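PDB 5MGY: FAD:protein FMN transferase from Pseudomonas stutzeri ATCC 14405 = CCUG 16156, which probably transfers the FMN moiety of FAD to threonine side chains of target proteins with the help of magnesium, and matures NosR for nitrous oxide reduction. Local coordinates for residues Glu82-Gly87 and Leu151-Asn156; Ser88-Asp93 and Asp271-Ala276; Ala202-Arg207 and Asp229-Phe234; Thr275-Leu280 and Ala287-Asn292. All coordinates share one frame; numbering follows the deposited sequence.

Contact 1 (Glu82-Gly87 and Leu151-Asn156); sequences ELVAAG and LQLDFN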
loop_
_atom_site.group_PDB
_atom_site.type_symbol
_atom_site.label_atom_id
_atom_site.label_comp_id
_atom_site.label_asym_id
_atom_site.label_seq_id
_atom_site.Cartn_x
_atom_site.Cartn_y
_atom_site.Cartn_z
ATOM N N GLU A 82 0.775 -14.117 7.323
ATOM C CA GLU A 82 -0.444 -13.551 6.784
ATOM C C GLU A 82 -0.103 -12.707 5.507
ATOM O O GLU A 82 -0.716 -12.863 4.467
ATOM C CB GLU A 82 -1.211 -12.717 7.855
ATOM C CG GLU A 82 -2.705 -12.491 7.531
ATOM C CD GLU A 82 -3.403 -11.404 8.348
ATOM O OE1 GLU A 82 -4.460 -10.842 7.886
ATOM O OE2 GLU A 82 -2.895 -11.133 9.461
ATOM N N LEU A 83 0.904 -11.867 5.598
ATOM C CA LEU A 83 1.213 -10.974 4.540
ATOM C C LEU A 83 1.824 -11.673 3.365
ATOM O O LEU A 83 1.590 -11.261 2.228
ATOM C CB LEU A 83 2.186 -9.886 5.014
ATOM C CG LEU A 83 1.662 -8.805 5.959
ATOM C CD1 LEU A 83 2.531 -7.595 5.791
ATOM C CD2 LEU A 83 0.248 -8.370 5.675
ATOM N N VAL A 84 2.641 -12.703 3.615
ATOM C CA VAL A 84 3.232 -13.484 2.530
ATOM C C VAL A 84 2.126 -14.123 1.764
ATOM O O VAL A 84 2.133 -14.120 0.573
ATOM C CB VAL A 84 4.247 -14.551 3.036
ATOM C CG1 VAL A 84 4.488 -15.630 1.980
ATOM C CG2 VAL A 84 5.571 -13.867 3.401
ATOM N N ALA A 85 1.158 -14.649 2.469
ATOM C CA ALA A 85 0.039 -15.292 1.835
ATOM C C ALA A 85 -0.843 -14.308 1.007
ATOM O O ALA A 85 -1.168 -14.577 -0.172
ATOM C CB ALA A 85 -0.786 -15.989 2.898
ATOM N N ALA A 86 -1.184 -13.167 1.612
ATOM C CA ALA A 86 -1.919 -12.156 0.917
ATOM C C ALA A 86 -1.154 -11.744 -0.315
ATOM O O ALA A 86 -1.780 -11.511 -1.343
ATOM C CB ALA A 86 -2.185 -10.959 1.803
ATOM N N GLY A 87 0.177 -11.653 -0.188
ATOM C CA GLY A 87 1.061 -11.248 -1.279
ATOM C C GLY A 87 1.040 -12.248 -2.419
ATOM O O GLY A 87 1.155 -11.886 -3.589
ATOM N N LEU A 151 16.330 -15.183 -1.014
ATOM C CA LEU A 151 15.298 -14.112 -1.042
ATOM C C LEU A 151 15.450 -13.033 0.018
ATOM O O LEU A 151 15.747 -13.302 1.197
ATOM C CB LEU A 151 13.868 -14.680 -0.891
ATOM C CG LEU A 151 13.328 -15.570 -2.031
ATOM C CD1 LEU A 151 11.919 -16.047 -1.725
ATOM C CD2 LEU A 151 13.371 -14.875 -3.372
ATOM N N GLN A 152 15.202 -11.818 -0.406
ATOM C CA GLN A 152 15.022 -10.757 0.551
ATOM C C GLN A 152 13.639 -10.123 0.351
ATOM O O GLN A 152 13.310 -9.641 -0.739
ATOM C CB GLN A 152 16.165 -9.800 0.419
ATOM C CG GLN A 152 17.475 -10.526 0.565
ATOM C CD GLN A 152 18.597 -9.554 0.888
ATOM O OE1 GLN A 152 19.017 -8.753 0.038
ATOM N NE2 GLN A 152 19.068 -9.592 2.139
ATOM N N LEU A 153 12.838 -10.185 1.412
ATOM C CA LEU A 153 11.502 -9.670 1.407
ATOM C C LEU A 153 11.426 -8.218 1.755
ATOM O O LEU A 153 12.315 -7.672 2.398
ATOM C CB LEU A 153 10.656 -10.463 2.370
ATOM C CG LEU A 153 10.616 -11.979 2.080
ATOM C CD1 LEU A 153 9.585 -12.685 2.953
ATOM C CD2 LEU A 153 10.366 -12.257 0.623
ATOM N N ASP A 154 10.377 -7.585 1.246
ATOM C CA ASP A 154 10.025 -6.176 1.529
ATOM C C ASP A 154 8.489 -6.062 1.469
ATOM O O ASP A 154 7.857 -6.429 0.479
ATOM C CB ASP A 154 10.656 -5.198 0.517
ATOM C CG ASP A 154 10.512 -3.725 0.937
ATOM O OD1 ASP A 154 11.502 -2.924 0.925
ATOM O OD2 ASP A 154 9.400 -3.369 1.321
ATOM N N PHE A 155 7.904 -5.519 2.516
ATOM C CA PHE A 155 6.493 -5.557 2.665
ATOM C C PHE A 155 5.850 -4.201 2.412
ATOM O O PHE A 155 4.642 -4.043 2.623
ATOM C CB PHE A 155 6.152 -6.094 4.098
ATOM C CG PHE A 155 6.321 -7.589 4.223
ATOM C CD1 PHE A 155 5.410 -8.470 3.627
ATOM C CD2 PHE A 155 7.396 -8.101 4.901
ATOM C CE1 PHE A 155 5.603 -9.833 3.703
ATOM C CE2 PHE A 155 7.593 -9.461 4.988
ATOM C CZ PHE A 155 6.702 -10.337 4.380
ATOM N N ASN A 156 6.632 -3.232 1.939
ATOM C CA ASN A 156 6.210 -1.818 1.910
ATOM C C ASN A 156 5.047 -1.605 0.982
ATOM O O ASN A 156 4.243 -0.764 1.233
ATOM C CB ASN A 156 7.353 -0.842 1.549
ATOM C CG ASN A 156 7.961 -0.111 2.755
ATOM O OD1 ASN A 156 7.309 0.182 3.746
ATOM N ND2 ASN A 156 9.199 0.250 2.619
#

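Contact 2 (Ser88-Asp93 and Asp271-Ala276); sequences SQLSAD and DGLSTA. Unlike the reference sequence in segment 88-93: Ser88 (reference Gly). With MG (magnesium ion), chain I.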
loop_
_atom_site.group_PDB
_atom_site.type_symbol
_atom_site.label_atom_id
_atom_site.label_comp_id
_atom_site.label_asym_id
_atom_site.label_seq_id
_atom_site.Cartn_x
_atom_site.Cartn_y
_atom_site.Cartn_z
ATOM N N SER A 88 0.914 -13.514 -2.061
ATOM C CA SER A 88 0.946 -14.566 -3.042
ATOM C C SER A 88 -0.268 -14.463 -3.985
ATOM O O SER A 88 -0.164 -14.748 -5.196
ATOM C CB SER A 88 0.970 -15.914 -2.319
ATOM O OG SER A 88 1.174 -16.981 -3.229
ATOM N N GLN A 89 -1.405 -14.080 -3.394
ATOM C CA GLN A 89 -2.665 -13.965 -4.065
ATOM C C GLN A 89 -2.618 -12.728 -4.914
ATOM O O GLN A 89 -2.992 -12.731 -6.073
ATOM C CB GLN A 89 -3.774 -13.831 -3.039
ATOM C CG GLN A 89 -5.168 -13.813 -3.621
ATOM C CD GLN A 89 -5.549 -15.186 -4.155
ATOM O OE1 GLN A 89 -5.607 -16.132 -3.403
ATOM N NE2 GLN A 89 -5.796 -15.293 -5.454
ATOM N N LEU A 90 -2.148 -11.648 -4.338
ATOM C CA LEU A 90 -1.975 -10.450 -5.109
ATOM C C LEU A 90 -1.110 -10.732 -6.334
ATOM O O LEU A 90 -1.393 -10.258 -7.407
ATOM C CB LEU A 90 -1.334 -9.373 -4.261
ATOM C CG LEU A 90 -2.302 -8.634 -3.366
ATOM C CD1 LEU A 90 -1.536 -7.880 -2.291
ATOM C CD2 LEU A 90 -3.124 -7.646 -4.198
ATOM N N SER A 91 -0.058 -11.515 -6.162
ATOM C CA SER A 91 0.827 -11.822 -7.293
ATOM C C SER A 91 0.051 -12.539 -8.371
ATOM O O SER A 91 0.068 -12.112 -9.530
ATOM C CB SER A 91 2.041 -12.676 -6.907
ATOM O OG SER A 91 2.822 -12.956 -8.065
ATOM N N ALA A 92 -0.643 -13.603 -7.978
ATOM C CA ALA A 92 -1.485 -14.347 -8.916
ATOM C C ALA A 92 -2.560 -13.433 -9.616
ATOM O O ALA A 92 -2.670 -13.406 -10.840
ATOM C CB ALA A 92 -2.120 -15.547 -8.226
ATOM N N ASP A 93 -3.295 -12.640 -8.856
ATOM C CA ASP A 93 -4.322 -11.809 -9.439
ATOM C C ASP A 93 -3.781 -10.711 -10.357
ATOM O O ASP A 93 -4.525 -10.251 -11.201
ATOM C CB ASP A 93 -5.151 -11.147 -8.338
ATOM C CG ASP A 93 -5.837 -12.149 -7.432
ATOM O OD1 ASP A 93 -5.808 -13.365 -7.752
ATOM O OD2 ASP A 93 -6.390 -11.711 -6.386
ATOM N N ASP A 271 -3.751 -1.337 -1.355
ATOM C CA ASP A 271 -2.356 -0.882 -1.279
ATOM C C ASP A 271 -1.539 -1.719 -2.263
ATOM O O ASP A 271 -0.565 -1.223 -2.887
ATOM C CB ASP A 271 -1.859 -0.966 0.212
ATOM C CG ASP A 271 -0.586 -0.129 0.517
ATOM O OD1 ASP A 271 -0.014 -0.299 1.639
ATOM O OD2 ASP A 271 -0.114 0.662 -0.342
ATOM N N GLY A 272 -1.964 -2.988 -2.369
ATOM C CA GLY A 272 -1.291 -3.964 -3.159
ATOM C C GLY A 272 -1.565 -3.735 -4.629
ATOM O O GLY A 272 -0.625 -3.576 -5.431
ATOM N N LEU A 273 -2.858 -3.737 -4.980
ATOM C CA LEU A 273 -3.301 -3.534 -6.377
ATOM C C LEU A 273 -2.848 -2.182 -6.860
ATOM O O LEU A 273 -2.257 -2.056 -7.897
ATOM C CB LEU A 273 -4.798 -3.671 -6.526
ATOM C CG LEU A 273 -5.318 -5.090 -6.158
ATOM C CD1 LEU A 273 -6.848 -5.098 -6.138
ATOM C CD2 LEU A 273 -4.799 -6.151 -7.099
ATOM N N SER A 274 -3.042 -1.169 -6.082
ATOM C CA SER A 274 -2.414 0.104 -6.388
ATOM C C SER A 274 -0.943 -0.003 -6.803
ATOM O O SER A 274 -0.548 0.570 -7.800
ATOM C CB SER A 274 -2.529 1.059 -5.189
ATOM O OG SER A 274 -1.806 2.215 -5.450
ATOM N N THR A 275 -0.135 -0.713 -6.025
ATOM C CA THR A 275 1.288 -0.912 -6.394
ATOM C C THR A 275 1.469 -1.641 -7.754
ATOM O O THR A 275 2.412 -1.332 -8.500
ATOM C CB THR A 275 2.057 -1.656 -5.259
ATOM O OG1 THR A 275 2.110 -0.816 -4.107
ATOM C CG2 THR A 275 3.495 -1.988 -5.643
ATOM N N ALA A 276 0.588 -2.607 -8.011
ATOM C CA ALA A 276 0.641 -3.479 -9.177
ATOM C C ALA A 276 0.275 -2.718 -10.445
ATOM O O ALA A 276 0.883 -2.920 -11.526
ATOM C CB ALA A 276 -0.344 -4.623 -9.011
HETATM MG MG MG I . 1.672 0.261 -1.861
#

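Contact 3 (Ala202-Arg207 and Asp229-Phe234); sequences AIEAPR and DYRNYF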
loop_
_atom_site.group_PDB
_atom_site.type_symbol
_atom_site.label_atom_id
_atom_site.label_comp_id
_atom_site.label_asym_id
_atom_site.label_seq_id
_atom_site.Cartn_x
_atom_site.Cartn_y
_atom_site.Cartn_z
ATOM N N ALA A 202 -10.981 13.115 -1.179
ATOM C CA ALA A 202 -10.722 13.706 -2.501
ATOM C C ALA A 202 -9.616 12.948 -3.252
ATOM O O ALA A 202 -8.519 12.748 -2.711
ATOM C CB ALA A 202 -10.290 15.155 -2.322
ATOM N N ILE A 203 -9.886 12.548 -4.493
ATOM C CA ILE A 203 -8.838 12.073 -5.357
ATOM C C ILE A 203 -8.441 13.246 -6.248
ATOM O O ILE A 203 -9.338 13.924 -6.801
ATOM C CB ILE A 203 -9.323 10.893 -6.182
ATOM C CG1 ILE A 203 -9.733 9.767 -5.240
ATOM C CG2 ILE A 203 -8.207 10.416 -7.109
ATOM C CD1 ILE A 203 -10.680 8.733 -5.796
ATOM N N GLU A 204 -7.123 13.473 -6.381
ATOM C CA GLU A 204 -6.620 14.492 -7.310
ATOM C C GLU A 204 -6.836 14.077 -8.783
ATOM O O GLU A 204 -6.647 12.898 -9.169
ATOM C CB GLU A 204 -5.133 14.790 -7.074
ATOM C CG GLU A 204 -4.796 15.535 -5.796
ATOM C CD GLU A 204 -5.463 16.899 -5.724
ATOM O OE1 GLU A 204 -5.112 17.835 -6.489
ATOM O OE2 GLU A 204 -6.354 17.024 -4.898
ATOM N N ALA A 205 -7.205 15.062 -9.588
ATOM C CA ALA A 205 -7.746 14.815 -10.923
ATOM C C ALA A 205 -7.337 15.950 -11.869
ATOM O O ALA A 205 -8.167 16.670 -12.434
ATOM C CB ALA A 205 -9.260 14.651 -10.851
ATOM N N PRO A 206 -6.041 16.089 -12.065
ATOM C CA PRO A 206 -5.558 17.261 -12.728
ATOM C C PRO A 206 -6.012 17.439 -14.167
ATOM O O PRO A 206 -6.389 16.512 -14.875
ATOM C CB PRO A 206 -4.022 17.126 -12.663
ATOM C CG PRO A 206 -3.770 15.994 -11.803
ATOM C CD PRO A 206 -4.970 15.132 -11.870
ATOM N N ARG A 207 -5.917 18.709 -14.579
ATOM C CA ARG A 207 -6.299 19.136 -15.881
ATOM C C ARG A 207 -5.140 19.926 -16.329
ATOM O O ARG A 207 -4.095 19.321 -16.531
ATOM C CB ARG A 207 -7.524 19.957 -15.741
ATOM C CG ARG A 207 -8.403 20.001 -16.958
ATOM C CD ARG A 207 -9.413 21.146 -16.880
ATOM N NE ARG A 207 -10.646 20.699 -17.506
ATOM C CZ ARG A 207 -11.887 21.106 -17.254
ATOM N NH1 ARG A 207 -12.193 22.011 -16.334
ATOM N NH2 ARG A 207 -12.837 20.551 -17.969
ATOM N N ASP A 229 2.117 10.291 -6.898
ATOM C CA ASP A 229 1.489 11.617 -6.739
ATOM C C ASP A 229 1.747 12.471 -7.977
ATOM O O ASP A 229 2.898 12.735 -8.278
ATOM C CB ASP A 229 2.030 12.344 -5.497
ATOM C CG ASP A 229 1.419 13.772 -5.300
ATOM O OD1 ASP A 229 1.758 14.407 -4.282
ATOM O OD2 ASP A 229 0.602 14.263 -6.127
ATOM N N TYR A 230 0.701 12.960 -8.647
ATOM C CA TYR A 230 0.894 13.523 -9.971
ATOM C C TYR A 230 1.877 14.691 -9.995
ATOM O O TYR A 230 2.542 14.964 -11.014
ATOM C CB TYR A 230 -0.416 13.893 -10.590
ATOM C CG TYR A 230 -0.976 15.174 -10.100
ATOM C CD1 TYR A 230 -0.673 16.385 -10.760
ATOM C CD2 TYR A 230 -1.834 15.208 -8.997
ATOM C CE1 TYR A 230 -1.231 17.594 -10.305
ATOM C CE2 TYR A 230 -2.390 16.401 -8.552
ATOM C CZ TYR A 230 -2.095 17.604 -9.195
ATOM O OH TYR A 230 -2.666 18.818 -8.765
ATOM N N ARG A 231 2.009 15.324 -8.838
ATOM C CA ARG A 231 3.020 16.343 -8.635
ATOM C C ARG A 231 4.474 15.851 -8.724
ATOM O O ARG A 231 5.331 16.608 -9.163
ATOM C CB ARG A 231 2.720 17.173 -7.379
ATOM C CG ARG A 231 1.501 18.071 -7.621
ATOM C CD ARG A 231 1.038 18.863 -6.393
ATOM N NE ARG A 231 -0.246 18.359 -5.871
ATOM C CZ ARG A 231 -0.410 17.534 -4.820
ATOM N NH1 ARG A 231 -1.651 17.163 -4.476
ATOM N NH2 ARG A 231 0.636 17.066 -4.111
ATOM N N ASN A 232 4.761 14.600 -8.366
ATOM C CA ASN A 232 6.109 14.002 -8.598
ATOM C C ASN A 232 6.163 13.150 -9.841
ATOM O O ASN A 232 5.915 11.949 -9.800
ATOM C CB ASN A 232 6.539 13.124 -7.425
ATOM C CG ASN A 232 6.791 13.917 -6.178
ATOM O OD1 ASN A 232 7.275 15.046 -6.227
ATOM N ND2 ASN A 232 6.439 13.344 -5.042
ATOM N N TYR A 233 6.481 13.774 -10.948
ATOM C CA TYR A 233 6.622 13.067 -12.159
ATOM C C TYR A 233 7.881 13.710 -12.697
ATOM O O TYR A 233 7.944 14.914 -12.871
ATOM C CB TYR A 233 5.368 13.237 -13.032
ATOM C CG TYR A 233 5.451 12.395 -14.262
ATOM C CD1 TYR A 233 4.903 11.143 -14.294
ATOM C CD2 TYR A 233 6.120 12.855 -15.393
ATOM C CE1 TYR A 233 5.016 10.368 -15.423
ATOM C CE2 TYR A 233 6.257 12.081 -16.488
ATOM C CZ TYR A 233 5.707 10.853 -16.500
ATOM O OH TYR A 233 5.852 10.145 -17.632
ATOM N N PHE A 234 8.927 12.910 -12.866
ATOM C CA PHE A 234 10.236 13.409 -13.317
ATOM C C PHE A 234 10.694 12.645 -14.475
ATOM O O PHE A 234 10.571 11.426 -14.488
ATOM C CB PHE A 234 11.263 13.216 -12.246
ATOM C CG PHE A 234 10.701 13.426 -10.926
ATOM C CD1 PHE A 234 10.341 12.356 -10.082
ATOM C CD2 PHE A 234 10.391 14.709 -10.548
ATOM C CE1 PHE A 234 9.721 12.601 -8.847
ATOM C CE2 PHE A 234 9.795 14.949 -9.328
ATOM C CZ PHE A 234 9.476 13.912 -8.463
#

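Contact 4 (Thr275-Leu280 and Ala287-Asn292); sequences TALMVL and ALAERN. With MG (magnesium ion), chain I.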
loop_
_atom_site.group_PDB
_atom_site.type_symbol
_atom_site.label_atom_id
_atom_site.label_comp_id
_atom_site.label_asym_id
_atom_site.label_seq_id
_atom_site.Cartn_x
_atom_site.Cartn_y
_atom_site.Cartn_z
ATOM N N THR A 275 -0.135 -0.713 -6.025
ATOM C CA THR A 275 1.288 -0.912 -6.394
ATOM C C THR A 275 1.469 -1.641 -7.754
ATOM O O THR A 275 2.412 -1.332 -8.500
ATOM C CB THR A 275 2.057 -1.656 -5.259
ATOM O OG1 THR A 275 2.110 -0.816 -4.107
ATOM C CG2 THR A 275 3.495 -1.988 -5.643
ATOM N N ALA A 276 0.588 -2.607 -8.011
ATOM C CA ALA A 276 0.641 -3.479 -9.177
ATOM C C ALA A 276 0.275 -2.718 -10.445
ATOM O O ALA A 276 0.883 -2.920 -11.526
ATOM C CB ALA A 276 -0.344 -4.623 -9.011
ATOM N N LEU A 277 -0.742 -1.868 -10.304
ATOM C CA LEU A 277 -1.228 -1.046 -11.399
ATOM C C LEU A 277 -0.171 -0.050 -11.808
ATOM O O LEU A 277 0.014 0.159 -12.989
ATOM C CB LEU A 277 -2.547 -0.339 -11.033
ATOM C CG LEU A 277 -3.686 -1.317 -10.916
ATOM C CD1 LEU A 277 -4.994 -0.585 -10.701
ATOM C CD2 LEU A 277 -3.772 -2.234 -12.153
ATOM N N MET A 278 0.550 0.520 -10.854
ATOM C CA MET A 278 1.623 1.459 -11.157
ATOM C C MET A 278 2.836 0.739 -11.776
ATOM O O MET A 278 3.618 1.361 -12.508
ATOM C CB MET A 278 2.042 2.206 -9.897
ATOM C CG MET A 278 3.330 3.015 -10.008
ATOM S SD MET A 278 3.300 4.366 -11.193
ATOM C CE MET A 278 2.370 5.580 -10.296
ATOM N N VAL A 279 3.030 -0.536 -11.449
ATOM C CA VAL A 279 4.039 -1.280 -12.129
ATOM C C VAL A 279 3.580 -1.370 -13.563
ATOM O O VAL A 279 4.325 -1.036 -14.451
ATOM C CB VAL A 279 4.268 -2.683 -11.505
ATOM C CG1 VAL A 279 5.074 -3.616 -12.434
ATOM C CG2 VAL A 279 4.921 -2.509 -10.124
ATOM N N LEU A 280 2.348 -1.801 -13.769
ATOM C CA LEU A 280 1.877 -2.245 -15.096
ATOM C C LEU A 280 1.838 -1.108 -16.109
ATOM O O LEU A 280 2.126 -1.308 -17.294
ATOM C CB LEU A 280 0.473 -2.938 -15.015
ATOM C CG LEU A 280 0.473 -4.406 -14.575
ATOM C CD1 LEU A 280 -0.954 -4.879 -14.344
ATOM C CD2 LEU A 280 1.208 -5.286 -15.585
ATOM N N ALA A 287 -6.401 -2.597 -18.427
ATOM C CA ALA A 287 -6.903 -3.854 -18.944
ATOM C C ALA A 287 -7.094 -4.787 -17.766
ATOM O O ALA A 287 -8.207 -5.349 -17.629
ATOM C CB ALA A 287 -5.974 -4.436 -20.011
ATOM N N LEU A 288 -6.051 -4.908 -16.901
ATOM C CA LEU A 288 -6.111 -5.764 -15.677
ATOM C C LEU A 288 -7.264 -5.299 -14.793
ATOM O O LEU A 288 -8.141 -6.094 -14.405
ATOM C CB LEU A 288 -4.777 -5.753 -14.891
ATOM C CG LEU A 288 -4.764 -6.689 -13.666
ATOM C CD1 LEU A 288 -4.493 -8.127 -14.035
ATOM C CD2 LEU A 288 -3.766 -6.200 -12.655
ATOM N N ALA A 289 -7.282 -4.006 -14.539
ATOM C CA ALA A 289 -8.283 -3.496 -13.653
ATOM C C ALA A 289 -9.688 -3.846 -14.125
ATOM O O ALA A 289 -10.486 -4.311 -13.311
ATOM C CB ALA A 289 -8.138 -2.006 -13.430
ATOM N N GLU A 290 -9.953 -3.684 -15.443
ATOM C CA GLU A 290 -11.241 -4.051 -16.059
ATOM C C GLU A 290 -11.466 -5.574 -16.038
ATOM O O GLU A 290 -12.586 -6.047 -15.740
ATOM C CB GLU A 290 -11.330 -3.540 -17.485
ATOM C CG GLU A 290 -12.610 -2.790 -17.768
ATOM C CD GLU A 290 -12.609 -1.384 -17.213
ATOM O OE1 GLU A 290 -11.639 -0.643 -17.474
ATOM O OE2 GLU A 290 -13.583 -1.019 -16.528
ATOM N N ARG A 291 -10.409 -6.328 -16.341
ATOM C CA ARG A 291 -10.509 -7.762 -16.343
ATOM C C ARG A 291 -10.937 -8.249 -14.972
ATOM O O ARG A 291 -11.870 -9.034 -14.873
ATOM C CB ARG A 291 -9.188 -8.381 -16.748
ATOM C CG ARG A 291 -9.263 -9.860 -16.975
ATOM C CD ARG A 291 -7.859 -10.425 -17.093
ATOM N NE ARG A 291 -7.295 -10.854 -15.788
ATOM C CZ ARG A 291 -6.013 -11.185 -15.552
ATOM N NH1 ARG A 291 -5.102 -11.150 -16.526
ATOM N NH2 ARG A 291 -5.612 -11.546 -14.324
ATOM N N ASN A 292 -10.285 -7.761 -13.920
ATOM C CA ASN A 292 -10.552 -8.268 -12.565
ATOM C C ASN A 292 -11.622 -7.478 -11.830
ATOM O O ASN A 292 -11.950 -7.798 -10.692
ATOM C CB ASN A 292 -9.312 -8.200 -11.696
ATOM C CG ASN A 292 -8.151 -8.948 -12.251
ATOM O OD1 ASN A 292 -8.251 -9.712 -13.186
ATOM N ND2 ASN A 292 -7.020 -8.709 -11.676
HETATM MG MG MG I . 1.672 0.261 -1.861
#

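Contact 1 (Glu82-Gly87 and Leu151-Asn156)
Leu83 and Phe155 bring the two backbones to their nearest approach, 7.8 Å from CA to CA. Residues 82-87 are a piece of helix 78-93, whereas 151-156 form a loop without regular structure between strand 144-147 and helix 159-173. At this separation the backbones do not meet, and side chains span the gap. The Phe155 ring does most of this. Its CG lies anti to the carbonyl carbon (chi1 -77°), which carries the ring out to the helix. There Leu83 CB comes within 3.7 Å of Phe155 CE1, and Leu83 CD1 reaches Phe155 CD1 at the same distance, so one leucine touches two neighbouring ring atoms, its CB coming in obliquely. Val84 CG2 arrives instead in the ring plane, at the edge, 3.8 Å from Phe155 CZ. The same methyl also lies 4.2 Å from Leu153 CD1, which extends the apolar patch back along the loop. On the loop itself Asp154 forms an Asx turn, its OD2 accepting from Asn156 N at 2.8 Å, just before the magnesium ligand Ser157. Val62 and Leu100 also touch Phe155. An alanine at Phe155 would remove the ring and would probably leave Leu83 and Val84 facing a gap between helix and loop. All four touching side chains are buried and apolar, so the helix and the loop leading to the metal site are held here by hydrophobic contact, without polar pairing between them.

Contact 2 (Ser88-Asp93 and Asp271-Ala276)
Leu90 of helix 78-93 packs against Gly272 and Leu273 of helix 267-292, a buried helix-helix contact in the ApbE fold beside the magnesium site. The apolar part rests on the two methyls of Leu90. CD1 lies 4.0 Å from Gly272 CA, occupying the room that a side chain on that residue would need, and the CA atoms of Leu90 and Gly272 are only 6.8 Å apart. CD2 meets Leu273 CD2 at 3.7 Å, the two leucines crossing at a slant.

Of the polar bonds, one stays within helix 78-93 and one leaves it. Gln89 NE2 donates to Asp93 OD1 over 3.0 Å; the acceptor lies in the amide plane of Gln89, while the donor comes to the syn side of the Asp93 carboxylate, 27° out of its plane. Asp93 OD2 turns to a salt bridge with Arg269, tying its helix to helix 267-292.

Metal coordination comes from the face of helix 267-292 turned from Leu90. Asp271 OD2 and Thr275 OG1 bind magnesium at 2.4 and 2.5 Å, and Ser157 O completes the protein ligands. Asp271 OD1 is held by Gly161 N. One helical turn separates the two side-chain ligands, and Thr275 OG1 also donates to Asp271 O at 3.0 Å, with a C=O...donor angle of 163°.

Contact 3 (Ala202-Arg207 and Asp229-Phe234)
Tyr230 reaches across to Pro206 and Glu204, and its ring carries the contact. Its CB lies 4.1 Å from Pro206 CG. At chi1 79° its CG sits between the backbone N and the carbonyl carbon, which sends the ring toward strand 199-205. Pro206 CG then covers the centre of one face, 6° off the ring normal, in a CH-pi contact, while Pro206 CB leans over CE1. Arg231 CG lies over the opposite face, toward the rim. Tyr230 is the second residue of a type I beta turn, Asp229 to Asn232, that follows strand 222-227; an Asx turn braces it, Asp229 OD2 accepting from Arg231 N at 3.2 Å. Further out, Tyr230 CE2 meets Glu204 CB at 3.5 Å, and Glu204 CG sits in the ring plane at its edge. The tip, OH, gives a weak hydrogen bond to Glu204 OE1 at 3.5 Å, with carboxylate and ring planes only 12° apart. A leucine in place of Tyr230 would probably leave Pro206 without its aromatic face and Glu204 OE1 without this hydroxyl. Arg231 NH1 passes 3.8 Å from Glu204 CG, while its NH2 is committed to a salt bridge with Asp229 OD1 at 2.9 Å.

Contact 4 (Thr275-Leu280 and Ala287-Asn292)
Leu277, Leu280 and Leu288 pack together inside a helical hairpin. Residues 275-280 and 287-292 both belong to the helical stretch 267-292, yet their axes run at 137° to each other and approach to 10.9 Å, so the chain doubles back within the six residues between them. The backbones stay well apart, with Leu277 and Ala289 nearest at 7.8 Å from CA to CA, and leucine side chains bridge the distance.

Leu288 plays the central part. Its CG is anti to the backbone N (chi1 -177°), which throws the side chain across to the facing helix with CD2 in the lead. Leu277 and Leu280 take a different position, CG anti to the carbonyl carbon, and being three residues apart they present their branches on neighbouring turns. Leu288 CD2 therefore meets two methyls: Leu280 CD1 at 3.5 Å, where the side chains cross at about a right angle, and Leu277 CD2 at 4.0 Å. Leu280 CD1 also lies 4.0 Å from Leu288 CB. The second branch of Leu277 points its CD1 at Ala289 CB, a looser approach of 4.4 Å. Leu277 also packs on the antiparallel sheet, touching Val260, Val262, Ala296 and Phe298.

The other methyl of Leu288 is taken up within its own helix: CD1 packs against one face of the Arg291 guanidinium, toward its rim. That flat group is also tied to Asp95 by a salt bridge from NH1, and Arg291 NE donates to Asn292 OD1 at 3.0 Å in a bent bond of 135°.

Overall arrangement
Contacts 1 and 2 lie on consecutive stretches of helix 78-93, their centres about 11 Å apart, so one helix meets first the loop that leads to Ser157 and then the helix bearing Asp271 and Thr275. The three protein ligands of magnesium thus come from parts of the chain that this helix bridges. Contact 4 shares Thr275 and Ala276 with contact 2, their centres being about 9 Å apart, and Asp93 O to Asn292 ND2 at 3.0 Å is a probable hydrogen bond joining them. Contact 3 stands apart from the metal: its centre is about 22 Å from that of contact 2, and it lies across the chain's centre from contact 1.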